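Local coordinates for protein-disulfide isomerase (Novosphingobium aromaticivorans, PDB 3GMF) that probably acts as a thiol-disulfide isomerase of the thioredoxin superfamily, rearranging disulfide bonds in partner proteins, at residues L17-F22 with G51-R56; S24-H29 with F58-I63; F33-E38 with F86-A91; Q106-G111 with R118-D123. One frame throughout, in Å; residues are numbered along the deposited sequence. Where two conformers were deposited one is given.

Interaction 1. Residues L17-F22 with G51-R56; sequences LRLVEF and GAIEVR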
loop_
_atom_site.group_PDB
_atom_site.type_symbol
_atom_site.label_atom_id
_atom_site.label_comp_id
_atom_site.label_asym_id
_atom_site.label_seq_id
_atom_site.Cartn_x
_atom_site.Cartn_y
_atom_site.Cartn_z
ATOM N N LEU A 17 1.714 -17.874 11.920
ATOM C CA LEU A 17 2.504 -17.286 10.832
ATOM C C LEU A 17 2.027 -15.858 10.580
ATOM O O LEU A 17 0.899 -15.629 10.144
ATOM C CB LEU A 17 2.459 -18.123 9.538
ATOM C CG LEU A 17 3.557 -17.880 8.474
ATOM C CD1 LEU A 17 3.492 -18.927 7.380
ATOM C CD2 LEU A 17 3.499 -16.505 7.808
ATOM N N ARG A 18 2.913 -14.905 10.823
ATOM C CA ARG A 18 2.602 -13.517 10.535
ATOM C C ARG A 18 3.472 -13.049 9.366
ATOM O O ARG A 18 4.696 -12.941 9.510
ATOM C CB ARG A 18 2.873 -12.663 11.770
ATOM C CG ARG A 18 2.631 -11.161 11.597
ATOM C CD ARG A 18 1.159 -10.825 11.434
ATOM N NE ARG A 18 0.393 -11.047 12.669
ATOM C CZ ARG A 18 0.199 -10.138 13.626
ATOM N NH1 ARG A 18 0.710 -8.918 13.519
ATOM N NH2 ARG A 18 -0.526 -10.450 14.697
ATOM N N LEU A 19 2.824 -12.784 8.231
ATOM C CA LEU A 19 3.506 -12.282 7.037
ATOM C C LEU A 19 3.340 -10.762 7.027
ATOM O O LEU A 19 2.218 -10.260 6.962
ATOM C CB LEU A 19 2.859 -12.856 5.767
ATOM C CG LEU A 19 3.361 -12.271 4.436
ATOM C CD1 LEU A 19 4.882 -12.543 4.215
ATOM C CD2 LEU A 19 2.527 -12.749 3.256
ATOM N N VAL A 20 4.457 -10.047 7.064
ATOM C CA VAL A 20 4.440 -8.587 6.919
ATOM C C VAL A 20 4.842 -8.243 5.494
ATOM O O VAL A 20 5.853 -8.746 5.018
ATOM C CB VAL A 20 5.433 -7.926 7.863
ATOM C CG1 VAL A 20 5.515 -6.419 7.597
ATOM C CG2 VAL A 20 5.003 -8.183 9.312
ATOM N N GLU A 21 4.077 -7.363 4.848
ATOM C CA GLU A 21 4.323 -6.951 3.448
ATOM C C GLU A 21 4.584 -5.456 3.475
ATOM O O GLU A 21 3.761 -4.723 4.018
ATOM C CB GLU A 21 3.079 -7.184 2.578
ATOM C CG GLU A 21 2.543 -8.631 2.551
ATOM C CD GLU A 21 1.364 -8.809 1.579
ATOM O OE1 GLU A 21 0.757 -7.803 1.170
ATOM O OE2 GLU A 21 1.066 -9.961 1.214
ATOM N N PHE A 22 5.743 -5.018 2.958
ATOM C CA PHE A 22 6.041 -3.595 2.802
ATOM C C PHE A 22 5.774 -3.310 1.351
ATOM O O PHE A 22 6.484 -3.824 0.470
ATOM C CB PHE A 22 7.511 -3.294 3.124
ATOM C CG PHE A 22 7.907 -3.619 4.541
ATOM C CD1 PHE A 22 7.760 -2.678 5.557
ATOM C CD2 PHE A 22 8.458 -4.857 4.852
ATOM C CE1 PHE A 22 8.150 -2.977 6.879
ATOM C CE2 PHE A 22 8.861 -5.144 6.158
ATOM C CZ PHE A 22 8.682 -4.212 7.172
ATOM N N GLY A 51 -2.491 -18.369 9.184
ATOM C CA GLY A 51 -1.601 -17.221 9.185
ATOM C C GLY A 51 -2.376 -15.949 8.958
ATOM O O GLY A 51 -3.549 -15.989 8.581
ATOM N N ALA A 52 -1.705 -14.818 9.169
ATOM C CA ALA A 52 -2.315 -13.511 8.994
ATOM C C ALA A 52 -1.347 -12.620 8.199
ATOM O O ALA A 52 -0.145 -12.846 8.222
ATOM C CB ALA A 52 -2.613 -12.883 10.341
ATOM N N ILE A 53 -1.892 -11.605 7.528
ATOM C CA ILE A 53 -1.077 -10.707 6.694
ATOM C C ILE A 53 -1.156 -9.297 7.225
ATOM O O ILE A 53 -2.243 -8.731 7.338
ATOM C CB ILE A 53 -1.519 -10.685 5.223
ATOM C CG1 ILE A 53 -1.535 -12.106 4.644
ATOM C CG2 ILE A 53 -0.570 -9.796 4.398
ATOM C CD1 ILE A 53 -2.283 -12.227 3.358
ATOM N N GLU A 54 0.001 -8.729 7.525
ATOM C CA GLU A 54 0.089 -7.367 7.982
ATOM C C GLU A 54 0.611 -6.514 6.830
ATOM O O GLU A 54 1.770 -6.635 6.440
ATOM C CB GLU A 54 1.038 -7.263 9.160
ATOM C CG GLU A 54 1.124 -5.889 9.760
ATOM C CD GLU A 54 1.976 -5.896 11.013
ATOM O OE1 GLU A 54 2.022 -6.939 11.707
ATOM O OE2 GLU A 54 2.591 -4.867 11.303
ATOM N N VAL A 55 -0.250 -5.677 6.278
ATOM C CA VAL A 55 0.127 -4.824 5.152
ATOM C C VAL A 55 0.633 -3.519 5.710
ATOM O O VAL A 55 -0.050 -2.861 6.493
ATOM C CB VAL A 55 -1.062 -4.608 4.196
ATOM C CG1 VAL A 55 -0.743 -3.544 3.139
ATOM C CG2 VAL A 55 -1.422 -5.930 3.542
ATOM N N ARG A 56 1.861 -3.187 5.343
ATOM C CA ARG A 56 2.401 -1.894 5.717
ATOM C C ARG A 56 2.585 -1.024 4.487
ATOM O O ARG A 56 3.135 -1.449 3.454
ATOM C CB ARG A 56 3.695 -2.018 6.507
ATOM C CG ARG A 56 3.549 -2.774 7.824
ATOM C CD ARG A 56 4.905 -2.907 8.458
ATOM N NE ARG A 56 4.878 -3.740 9.652
ATOM C CZ ARG A 56 5.898 -3.872 10.489
ATOM N NH1 ARG A 56 7.030 -3.205 10.284
ATOM N NH2 ARG A 56 5.781 -4.664 11.537
#
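Glu54 reaches out from strand 51-56 between two arginines, and its side chain can be followed atom by atom. CB sits 4.1 Å from Val20 CG2, beside which the glutamate lies pointing the same way. With CG anti to the backbone N (chi1 -176°) and the chain extended beyond it, the carboxylate is carried clear of the backbone. OE1 takes Arg18 NH1 at 3.0 Å, nearly along its own C-O axis and in the guanidinium plane, though the bond is bent to 140° at the hydrogen. OE2 is gripped side-on by Arg56, with NE at 3.0 Å and a longer bond from NH2, both coming from one face of the carboxylate; His7 ND1 is its other partner. The backbones beneath are neighbouring parallel strands of the thioredoxin-fold sheet, joined by helix 28-46 in a beta-alpha-beta crossover, and five N-H...O bonds pair them, among them Glu54 N to Leu19 O at 2.8 Å. A glutamine in place of Glu54 would probably leave both arginines without their shared counter-charge and less firmly held against the sheet. Val20 CG1 lies over one face of the Arg56 guanidinium, 3.4 Å from NE. On the other side of the sheet, the aliphatic part and carboxylate of Glu21 pass obliquely over Ile53, its CD 3.6 Å from Ile53 CG2.

Interaction 2. Residues S24-H29 with F58-I63; sequences SYTCPH and FVRDPI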
loop_
_atom_site.group_PDB
_atom_site.type_symbol
_atom_site.label_atom_id
_atom_site.label_comp_id
_atom_site.label_asym_id
_atom_site.label_seq_id
_atom_site.Cartn_x
_atom_site.Cartn_y
_atom_site.Cartn_z
ATOM N N SER A 24 4.081 -0.522 -1.903
ATOM C CA SER A 24 3.968 0.860 -2.346
ATOM C C SER A 24 2.983 0.934 -3.503
ATOM O O SER A 24 3.071 0.113 -4.414
ATOM C CB SER A 24 5.330 1.334 -2.832
ATOM O OG SER A 24 5.208 2.493 -3.655
ATOM N N TYR A 25 2.083 1.925 -3.473
ATOM C CA TYR A 25 1.031 2.051 -4.533
ATOM C C TYR A 25 1.555 2.407 -5.914
ATOM O O TYR A 25 0.856 2.206 -6.911
ATOM C CB TYR A 25 -0.074 3.039 -4.126
ATOM C CG TYR A 25 -0.847 2.574 -2.915
ATOM C CD1 TYR A 25 -1.717 1.476 -3.010
ATOM C CD2 TYR A 25 -0.715 3.217 -1.678
ATOM C CE1 TYR A 25 -2.426 1.022 -1.908
ATOM C CE2 TYR A 25 -1.442 2.757 -0.532
ATOM C CZ TYR A 25 -2.290 1.659 -0.676
ATOM O OH TYR A 25 -2.991 1.207 0.419
ATOM N N THR A 26 2.768 2.958 -5.977
ATOM C CA THR A 26 3.335 3.401 -7.273
ATOM C C THR A 26 4.324 2.401 -7.863
ATOM O O THR A 26 4.968 2.671 -8.886
ATOM C CB THR A 26 4.001 4.781 -7.161
ATOM O OG1 THR A 26 5.003 4.758 -6.116
ATOM C CG2 THR A 26 2.951 5.853 -6.875
ATOM N N CYS A 27 4.461 1.251 -7.203
ATOM C CA CYS A 27 5.445 0.237 -7.597
ATOM C C CYS A 27 4.792 -0.827 -8.482
ATOM O O CYS A 27 3.800 -1.450 -8.088
ATOM C CB CYS A 27 6.052 -0.401 -6.328
ATOM S SG CYS A 27 7.045 -1.878 -6.640
ATOM N N PRO A 28 5.349 -1.059 -9.683
ATOM C CA PRO A 28 4.753 -2.037 -10.598
ATOM C C PRO A 28 4.878 -3.465 -10.067
ATOM O O PRO A 28 4.017 -4.317 -10.342
ATOM C CB PRO A 28 5.596 -1.863 -11.868
ATOM C CG PRO A 28 6.936 -1.382 -11.364
ATOM C CD PRO A 28 6.575 -0.449 -10.241
ATOM N N HIS A 29 5.924 -3.717 -9.286
ATOM C CA HIS A 29 6.131 -5.043 -8.681
ATOM C C HIS A 29 5.069 -5.339 -7.643
ATOM O O HIS A 29 4.600 -6.467 -7.540
ATOM C CB HIS A 29 7.530 -5.156 -8.068
ATOM C CG HIS A 29 8.643 -4.879 -9.031
ATOM N ND1 HIS A 29 8.816 -5.600 -10.193
ATOM C CD2 HIS A 29 9.652 -3.978 -8.993
ATOM C CE1 HIS A 29 9.884 -5.152 -10.832
ATOM N NE2 HIS A 29 10.409 -4.169 -10.124
ATOM N N PHE A 58 4.457 1.299 2.667
ATOM C CA PHE A 58 5.817 1.800 2.565
ATOM C C PHE A 58 5.754 2.917 1.526
ATOM O O PHE A 58 5.771 2.655 0.317
ATOM C CB PHE A 58 6.743 0.684 2.105
ATOM C CG PHE A 58 8.189 1.065 2.106
ATOM C CD1 PHE A 58 8.909 1.091 3.289
ATOM C CD2 PHE A 58 8.828 1.416 0.910
ATOM C CE1 PHE A 58 10.256 1.455 3.289
ATOM C CE2 PHE A 58 10.178 1.772 0.887
ATOM C CZ PHE A 58 10.891 1.789 2.074
ATOM N N VAL A 59 5.701 4.164 2.007
ATOM C CA VAL A 59 5.388 5.285 1.111
ATOM C C VAL A 59 6.661 5.857 0.493
ATOM O O VAL A 59 7.522 6.359 1.223
ATOM C CB VAL A 59 4.637 6.384 1.880
ATOM C CG1 VAL A 59 4.409 7.591 0.964
ATOM C CG2 VAL A 59 3.294 5.852 2.436
ATOM N N ARG A 60 6.777 5.793 -0.835
ATOM C CA ARG A 60 8.054 6.084 -1.520
ATOM C C ARG A 60 8.147 7.475 -2.142
ATOM O O ARG A 60 9.264 7.954 -2.446
ATOM C CB ARG A 60 8.327 5.058 -2.633
ATOM C CG ARG A 60 8.398 3.578 -2.155
ATOM C CD ARG A 60 8.789 2.668 -3.298
ATOM N NE ARG A 60 7.873 2.865 -4.431
ATOM C CZ ARG A 60 8.219 2.734 -5.704
ATOM N NH1 ARG A 60 9.466 2.398 -6.015
ATOM N NH2 ARG A 60 7.319 2.967 -6.669
ATOM N N ASP A 61 6.979 8.077 -2.391
ATOM C CA ASP A 61 6.869 9.319 -3.201
ATOM C C ASP A 61 5.496 9.973 -2.907
ATOM O O ASP A 61 4.636 9.363 -2.269
ATOM C CB ASP A 61 7.106 9.014 -4.706
ATOM C CG ASP A 61 6.045 8.088 -5.291
ATOM O OD1 ASP A 61 4.876 8.503 -5.306
ATOM O OD2 ASP A 61 6.390 6.957 -5.713
ATOM N N PRO A 62 5.308 11.250 -3.306
ATOM C CA PRO A 62 4.074 11.934 -2.927
ATOM C C PRO A 62 2.817 11.398 -3.639
ATOM O O PRO A 62 1.718 11.647 -3.157
ATOM C CB PRO A 62 4.337 13.405 -3.313
ATOM C CG PRO A 62 5.803 13.487 -3.535
ATOM C CD PRO A 62 6.232 12.143 -4.030
ATOM N N ILE A 63 2.985 10.724 -4.779
ATOM C CA ILE A 63 1.828 10.093 -5.466
ATOM C C ILE A 63 1.317 8.897 -4.636
ATOM O O ILE A 63 0.116 8.779 -4.331
ATOM C CB ILE A 63 2.195 9.664 -6.882
ATOM C CG1 ILE A 63 2.617 10.889 -7.697
ATOM C CG2 ILE A 63 0.967 9.045 -7.623
ATOM C CD1 ILE A 63 3.438 10.497 -8.915
#
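Ser24 and Phe58 run within 5.3 Å of each other CA to CA, after which residues 24-27 fold into a type I turn while 58-63 swings round to start a second helix. This is the region beyond the strand ends of a thioredoxin fold, and Cys27, at the N-cap of helix 28-46, fits the first cysteine of a CxxC pattern, which would make it part of the probable redox site. Arg60 closes over the turn. Its NE donates to Ser24 OG at 2.8 Å and its NH2 to Thr26 OG1 at 3.0 Å, each hydroxyl oxygen lying a little over 20° out of the guanidinium plane; a bend at chi3 (-54°) turns both nitrogens to the same partner segment. Cys27 CB rests over one face of the guanidinium, toward its rim, 3.6 Å from Arg60 NH2. Ser24 OG is also bonded to Asp64 OD2, which in turn receives Arg60 N, a second shell that fixes serine and arginine together. Thr26 OG1 does double duty, accepting from Arg60 and donating to Asp61 OD2 at 2.6 Å on the syn side of the carboxylate. Replacing Thr26 with a valine would probably leave Asp61 OD2 without this donor and Arg60 NH2 without this acceptor, the guanidinium then keeping, of these two bonds, the one from NE to Ser24 OG. Asp61 itself is the N-cap of helix 62-73, its OD1 bonded to Asp64 N. Below the polar cluster, the methyl of Thr26 meets Ile63, CG2 to CG2, at 3.8 Å.

Interaction 3. Residues F33-E38 with F86-A91; sequences FEIESE and FMRSQA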
loop_
_atom_site.group_PDB
_atom_site.type_symbol
_atom_site.label_atom_id
_atom_site.label_comp_id
_atom_site.label_asym_id
_atom_site.label_seq_id
_atom_site.Cartn_x
_atom_site.Cartn_y
_atom_site.Cartn_z
ATOM N N PHE A 33 2.464 -8.253 -7.790
ATOM C CA PHE A 33 2.419 -9.163 -6.632
ATOM C C PHE A 33 1.002 -9.343 -6.077
ATOM O O PHE A 33 0.600 -10.458 -5.745
ATOM C CB PHE A 33 3.361 -8.694 -5.511
ATOM C CG PHE A 33 3.170 -9.433 -4.224
ATOM C CD1 PHE A 33 3.672 -10.731 -4.069
ATOM C CD2 PHE A 33 2.494 -8.841 -3.165
ATOM C CE1 PHE A 33 3.487 -11.429 -2.863
ATOM C CE2 PHE A 33 2.303 -9.536 -1.962
ATOM C CZ PHE A 33 2.794 -10.840 -1.826
ATOM N N GLU A 34 0.263 -8.247 -5.966
ATOM C CA GLU A 34 -1.123 -8.309 -5.491
ATOM C C GLU A 34 -2.003 -9.209 -6.377
ATOM O O GLU A 34 -2.736 -10.048 -5.866
ATOM C CB GLU A 34 -1.742 -6.911 -5.382
ATOM C CG GLU A 34 -3.091 -6.899 -4.641
ATOM C CD GLU A 34 -2.967 -7.107 -3.133
ATOM O OE1 GLU A 34 -1.883 -7.492 -2.620
ATOM O OE2 GLU A 34 -3.979 -6.873 -2.443
ATOM N N ILE A 35 -1.899 -9.031 -7.689
ATOM C CA ILE A 35 -2.656 -9.831 -8.657
ATOM C C ILE A 35 -2.263 -11.311 -8.537
ATOM O O ILE A 35 -3.135 -12.180 -8.521
ATOM C CB ILE A 35 -2.462 -9.297 -10.104
ATOM C CG1 ILE A 35 -3.048 -7.882 -10.239
ATOM C CG2 ILE A 35 -3.071 -10.248 -11.139
ATOM C CD1 ILE A 35 -2.403 -7.040 -11.315
ATOM N N GLU A 36 -0.962 -11.580 -8.387
ATOM C CA GLU A 36 -0.448 -12.947 -8.328
ATOM C C GLU A 36 -0.786 -13.674 -7.016
ATOM O O GLU A 36 -0.989 -14.888 -7.012
ATOM C CB GLU A 36 1.074 -12.956 -8.510
ATOM C CG GLU A 36 1.582 -12.689 -9.939
ATOM C CD GLU A 36 1.030 -13.671 -10.953
ATOM O OE1 GLU A 36 1.175 -14.895 -10.744
ATOM O OE2 GLU A 36 0.448 -13.211 -11.957
ATOM N N SER A 37 -0.824 -12.933 -5.912
ATOM C CA SER A 37 -0.851 -13.530 -4.579
ATOM C C SER A 37 -2.137 -13.432 -3.752
ATOM O O SER A 37 -2.376 -14.301 -2.910
ATOM C CB SER A 37 0.265 -12.927 -3.733
ATOM O OG SER A 37 -0.104 -11.625 -3.293
ATOM N N GLU A 38 -2.924 -12.372 -3.956
ATOM C CA GLU A 38 -4.066 -12.070 -3.079
ATOM C C GLU A 38 -4.980 -13.275 -2.859
ATOM O O GLU A 38 -5.299 -13.607 -1.711
ATOM C CB GLU A 38 -4.868 -10.858 -3.594
ATOM C CG GLU A 38 -6.126 -10.488 -2.785
ATOM C CD GLU A 38 -5.831 -9.900 -1.408
ATOM O OE1 GLU A 38 -4.686 -9.460 -1.158
ATOM O OE2 GLU A 38 -6.757 -9.878 -0.565
ATOM N N PHE A 86 -6.715 -0.265 -5.731
ATOM C CA PHE A 86 -5.581 0.552 -6.213
ATOM C C PHE A 86 -4.444 -0.274 -6.779
ATOM O O PHE A 86 -3.853 0.103 -7.806
ATOM C CB PHE A 86 -5.049 1.486 -5.128
ATOM C CG PHE A 86 -5.817 2.764 -4.994
ATOM C CD1 PHE A 86 -5.675 3.793 -5.933
ATOM C CD2 PHE A 86 -6.677 2.955 -3.904
ATOM C CE1 PHE A 86 -6.372 4.992 -5.778
ATOM C CE2 PHE A 86 -7.382 4.131 -3.740
ATOM C CZ PHE A 86 -7.246 5.160 -4.689
ATOM N N MET A 87 -4.135 -1.399 -6.124
ATOM C CA MET A 87 -3.050 -2.257 -6.594
ATOM C C MET A 87 -3.426 -3.001 -7.871
ATOM O O MET A 87 -2.659 -2.992 -8.835
ATOM C CB MET A 87 -2.613 -3.259 -5.522
ATOM C CG MET A 87 -1.783 -2.662 -4.408
ATOM S SD MET A 87 -0.210 -1.865 -4.921
ATOM C CE MET A 87 0.479 -1.698 -3.288
ATOM N N ARG A 88 -4.597 -3.648 -7.875
ATOM C CA ARG A 88 -5.052 -4.378 -9.060
ATOM C C ARG A 88 -5.288 -3.481 -10.269
ATOM O O ARG A 88 -4.985 -3.875 -11.403
ATOM C CB ARG A 88 -6.324 -5.195 -8.761
ATOM C CG ARG A 88 -6.043 -6.427 -7.932
ATOM C CD ARG A 88 -7.288 -7.323 -7.884
ATOM N NE ARG A 88 -6.953 -8.673 -7.446
ATOM C CZ ARG A 88 -6.672 -9.678 -8.274
ATOM N NH1 ARG A 88 -6.376 -10.876 -7.787
ATOM N NH2 ARG A 88 -6.686 -9.489 -9.586
ATOM N N SER A 89 -5.789 -2.272 -10.042
ATOM C CA SER A 89 -6.108 -1.375 -11.153
ATOM C C SER A 89 -5.020 -0.331 -11.407
ATOM O O SER A 89 -5.277 0.687 -12.059
ATOM C CB SER A 89 -7.460 -0.689 -10.937
ATOM O OG SER A 89 -7.368 0.313 -9.942
ATOM N N GLN A 90 -3.808 -0.587 -10.904
ATOM C CA GLN A 90 -2.696 0.359 -11.069
ATOM C C GLN A 90 -2.498 0.846 -12.501
ATOM O O GLN A 90 -2.377 2.051 -12.724
ATOM C CB GLN A 90 -1.388 -0.235 -10.564
ATOM C CG GLN A 90 -0.245 0.782 -10.476
ATOM C CD GLN A 90 1.050 0.107 -10.156
ATOM O OE1 GLN A 90 1.659 -0.523 -11.019
ATOM N NE2 GLN A 90 1.461 0.182 -8.896
ATOM N N ALA A 91 -2.490 -0.077 -13.466
ATOM C CA ALA A 91 -2.288 0.309 -14.876
ATOM C C ALA A 91 -3.340 1.300 -15.381
ATOM O O ALA A 91 -3.043 2.136 -16.236
ATOM C CB ALA A 91 -2.210 -0.913 -15.778
#
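Phe33 O, one turn before Ser37, is held by two donors of that serine, Ser37 N and Ser37 OG (2.8 Å), which reach it from opposite faces of the carbonyl plane, in the helix whose next residues, Glu34 and Ile35, meet Met87 and Arg88. The contact joins helix 28-46, which carries the CxxC pattern of the thioredoxin fold at its start, to the end of helix 76-88 in the helical part of the protein. Its inner half is aliphatic: Glu34 and Met87 cross at about a right angle, CB to CB at 3.8 Å, and Glu34 CG stands equally near Met87 CB. Bent at chi2 (73°), the Glu34 chain carries its carboxylate off to Thr84, whose hydroxyl is bonded to OE2. The outer half belongs to Arg88. Extended from CG to NE, this side chain crosses Ile35 obliquely and lays one guanidinium face over the helix backbone, CZ 4.0 Å from Ile35 CA. Ile35 O lies 3.6 Å from Arg88 NH1, too far for a hydrogen bond. Opposite charges do come near, but Glu34 OE2 is 6.1 Å from Arg88 NE, so any attraction is probably diffuse. Both branches of Ile35 complete the contact, the methylene CG1 and the methyl CG2 each 4.0 Å from Arg88 NH2.

Interaction 4. Residues Q106-G111 with R118-D123; sequences QRWFNG and RAIASD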
loop_
_atom_site.group_PDB
_atom_site.type_symbol
_atom_site.label_atom_id
_atom_site.label_comp_id
_atom_site.label_asym_id
_atom_site.label_seq_id
_atom_site.Cartn_x
_atom_site.Cartn_y
_atom_site.Cartn_z
ATOM N N GLN A 106 6.528 19.358 -11.737
ATOM C CA GLN A 106 7.012 20.385 -10.806
ATOM C C GLN A 106 6.070 20.561 -9.613
ATOM O O GLN A 106 6.499 20.780 -8.464
ATOM C CB GLN A 106 7.183 21.730 -11.533
ATOM C CG GLN A 106 8.351 21.789 -12.533
ATOM C CD GLN A 106 9.748 21.726 -11.890
ATOM O OE1 GLN A 106 9.914 21.901 -10.672
ATOM N NE2 GLN A 106 10.763 21.487 -12.723
ATOM N N ARG A 107 4.782 20.474 -9.892
ATOM C CA ARG A 107 3.761 20.663 -8.855
ATOM C C ARG A 107 3.678 19.502 -7.855
ATOM O O ARG A 107 3.140 19.674 -6.762
ATOM C CB ARG A 107 2.402 20.885 -9.510
ATOM C CG ARG A 107 2.310 22.167 -10.342
ATOM C CD ARG A 107 1.482 21.989 -11.619
ATOM N NE ARG A 107 0.104 21.531 -11.421
ATOM C CZ ARG A 107 -0.319 20.280 -11.620
ATOM N NH1 ARG A 107 -1.605 19.980 -11.418
ATOM N NH2 ARG A 107 0.541 19.322 -11.994
ATOM N N TRP A 108 4.201 18.323 -8.211
ATOM C CA TRP A 108 4.140 17.197 -7.280
ATOM C C TRP A 108 5.193 17.298 -6.189
ATOM O O TRP A 108 5.097 16.613 -5.170
ATOM C CB TRP A 108 4.315 15.850 -7.998
ATOM C CG TRP A 108 3.441 15.641 -9.228
ATOM C CD1 TRP A 108 2.262 16.264 -9.545
ATOM C CD2 TRP A 108 3.687 14.686 -10.258
ATOM N NE1 TRP A 108 1.766 15.771 -10.734
ATOM C CE2 TRP A 108 2.623 14.799 -11.200
ATOM C CE3 TRP A 108 4.714 13.758 -10.489
ATOM C CZ2 TRP A 108 2.554 14.005 -12.342
ATOM C CZ3 TRP A 108 4.652 12.965 -11.629
ATOM C CH2 TRP A 108 3.575 13.108 -12.556
ATOM N N PHE A 109 6.220 18.120 -6.423
ATOM C CA PHE A 109 7.459 18.016 -5.618
ATOM C C PHE A 109 7.858 19.313 -4.969
ATOM O O PHE A 109 8.971 19.427 -4.443
ATOM C CB PHE A 109 8.654 17.505 -6.454
ATOM C CG PHE A 109 8.485 16.110 -6.958
ATOM C CD1 PHE A 109 8.529 15.025 -6.099
ATOM C CD2 PHE A 109 8.263 15.885 -8.306
ATOM C CE1 PHE A 109 8.354 13.728 -6.573
ATOM C CE2 PHE A 109 8.074 14.614 -8.780
ATOM C CZ PHE A 109 8.127 13.524 -7.923
ATOM N N ASN A 110 6.943 20.274 -5.011
ATOM C CA ASN A 110 7.171 21.653 -4.594
ATOM C C ASN A 110 5.909 22.227 -3.979
ATOM O O ASN A 110 4.803 21.794 -4.304
ATOM C CB ASN A 110 7.584 22.513 -5.789
ATOM C CG ASN A 110 8.977 22.201 -6.257
ATOM O OD1 ASN A 110 9.946 22.400 -5.513
ATOM N ND2 ASN A 110 9.096 21.673 -7.480
ATOM N N GLY A 111 6.071 23.213 -3.101
ATOM C CA GLY A 111 4.922 23.769 -2.394
ATOM C C GLY A 111 4.616 22.969 -1.137
ATOM O O GLY A 111 5.370 22.074 -0.749
ATOM N N ARG A 118 -3.269 18.036 -3.664
ATOM C CA ARG A 118 -4.386 18.442 -4.508
ATOM C C ARG A 118 -4.023 18.369 -5.996
ATOM O O ARG A 118 -4.835 17.892 -6.784
ATOM C CB ARG A 118 -4.875 19.836 -4.123
ATOM C CG ARG A 118 -5.796 19.838 -2.903
ATOM C CD ARG A 118 -6.531 21.179 -2.764
ATOM N NE ARG A 118 -5.801 22.131 -1.926
ATOM C CZ ARG A 118 -5.036 23.123 -2.385
ATOM N NH1 ARG A 118 -4.417 23.925 -1.528
ATOM N NH2 ARG A 118 -4.887 23.322 -3.693
ATOM N N ALA A 119 -2.809 18.802 -6.353
ATOM C CA ALA A 119 -2.316 18.765 -7.745
ATOM C C ALA A 119 -2.225 17.335 -8.250
ATOM O O ALA A 119 -2.638 17.016 -9.378
ATOM C CB ALA A 119 -0.956 19.447 -7.854
ATOM N N ILE A 120 -1.688 16.460 -7.399
ATOM C CA ILE A 120 -1.566 15.054 -7.742
ATOM C C ILE A 120 -2.944 14.400 -7.916
ATOM O O ILE A 120 -3.178 13.669 -8.889
ATOM C CB ILE A 120 -0.745 14.302 -6.674
ATOM C CG1 ILE A 120 0.717 14.736 -6.766
ATOM C CG2 ILE A 120 -0.842 12.788 -6.870
ATOM C CD1 ILE A 120 1.596 14.235 -5.568
ATOM N N ALA A 121 -3.830 14.644 -6.958
ATOM C CA ALA A 121 -5.175 14.049 -7.007
ATOM C C ALA A 121 -5.896 14.498 -8.287
ATOM O O ALA A 121 -6.648 13.727 -8.892
ATOM C CB ALA A 121 -5.957 14.420 -5.805
ATOM N N SER A 122 -5.646 15.744 -8.689
ATOM C CA SER A 122 -6.183 16.261 -9.941
ATOM C C SER A 122 -5.585 15.562 -11.164
ATOM O O SER A 122 -6.319 14.994 -11.994
ATOM C CB SER A 122 -5.975 17.768 -10.038
ATOM O OG SER A 122 -6.654 18.275 -11.173
ATOM N N ASP A 123 -4.255 15.582 -11.265
ATOM C CA ASP A 123 -3.547 14.960 -12.387
ATOM C C ASP A 123 -3.832 13.479 -12.556
ATOM O O ASP A 123 -3.888 12.987 -13.686
ATOM C CB ASP A 123 -2.030 15.150 -12.271
ATOM C CG ASP A 123 -1.589 16.593 -12.443
ATOM O OD1 ASP A 123 -2.394 17.472 -12.832
ATOM O OD2 ASP A 123 -0.401 16.849 -12.194
#
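Asp123 accepts three hydrogen bonds from two neighbouring residues, Arg107 and Trp108, fastening the loop after helix 102-106 to the last turn of helix 113-123 in a helix-loop-helix arrangement. Arg107 grips the carboxylate end-on, one nitrogen to each oxygen. NH2 meets the syn lone pair of Asp123 OD2 at 2.7 Å, almost straight (173°) and in the guanidinium plane; NH1 to OD1 is longer, 3.0 Å, and more tilted. The anti lone pair of OD2 is taken by Trp108 NE1 at 2.8 Å, with the oxygen near the indole plane, so this one atom is held from both sides by donors that together fix the carboxylate's rotation. Two donors on OD2 would be expected to favour the charged form of Asp123. Outside this first shell, Ala119 CB lies over one guanidinium face, 3.7 Å from Arg107 NH1, and the bends at chi2 and chi3 are what fold the arginine back across it. Gln104 O gives Arg107 NH2 a further acceptor. The type I turn from Gln106 to Phe109 sets the two donors side by side, and Asn110 ND2 braces it by bonding to Gln106 O. Alongside the pyrrole part of the indole, the Ile120 side chain crosses that of Trp108 at about a right angle, its CG1 3.5 Å from Trp108 CD1.

Interactions 1, 2 and 3 all involve the unit of strand 17-23, helix 28-46 and strand 51-57: interaction 1 pairs its strands, interaction 2 follows where both strands end, and interaction 3 covers the helix from outside. Interactions 1 and 2 are buried; 3 and 4 are only partly so. Backbone bonds dominate interaction 1, hydroxyls and a single arginine interaction 2, apolar contact interaction 3, and a bidentate salt bridge interaction 4. Gln90 of interaction 3 probably bonds through NE2 to Tyr25 O and Cys27 O of interaction 2. Pro62 and Ile63 pack on Trp108, linking interaction 2 to the peripheral interaction 4, whose centre lies about 32 Å from that of interaction 1.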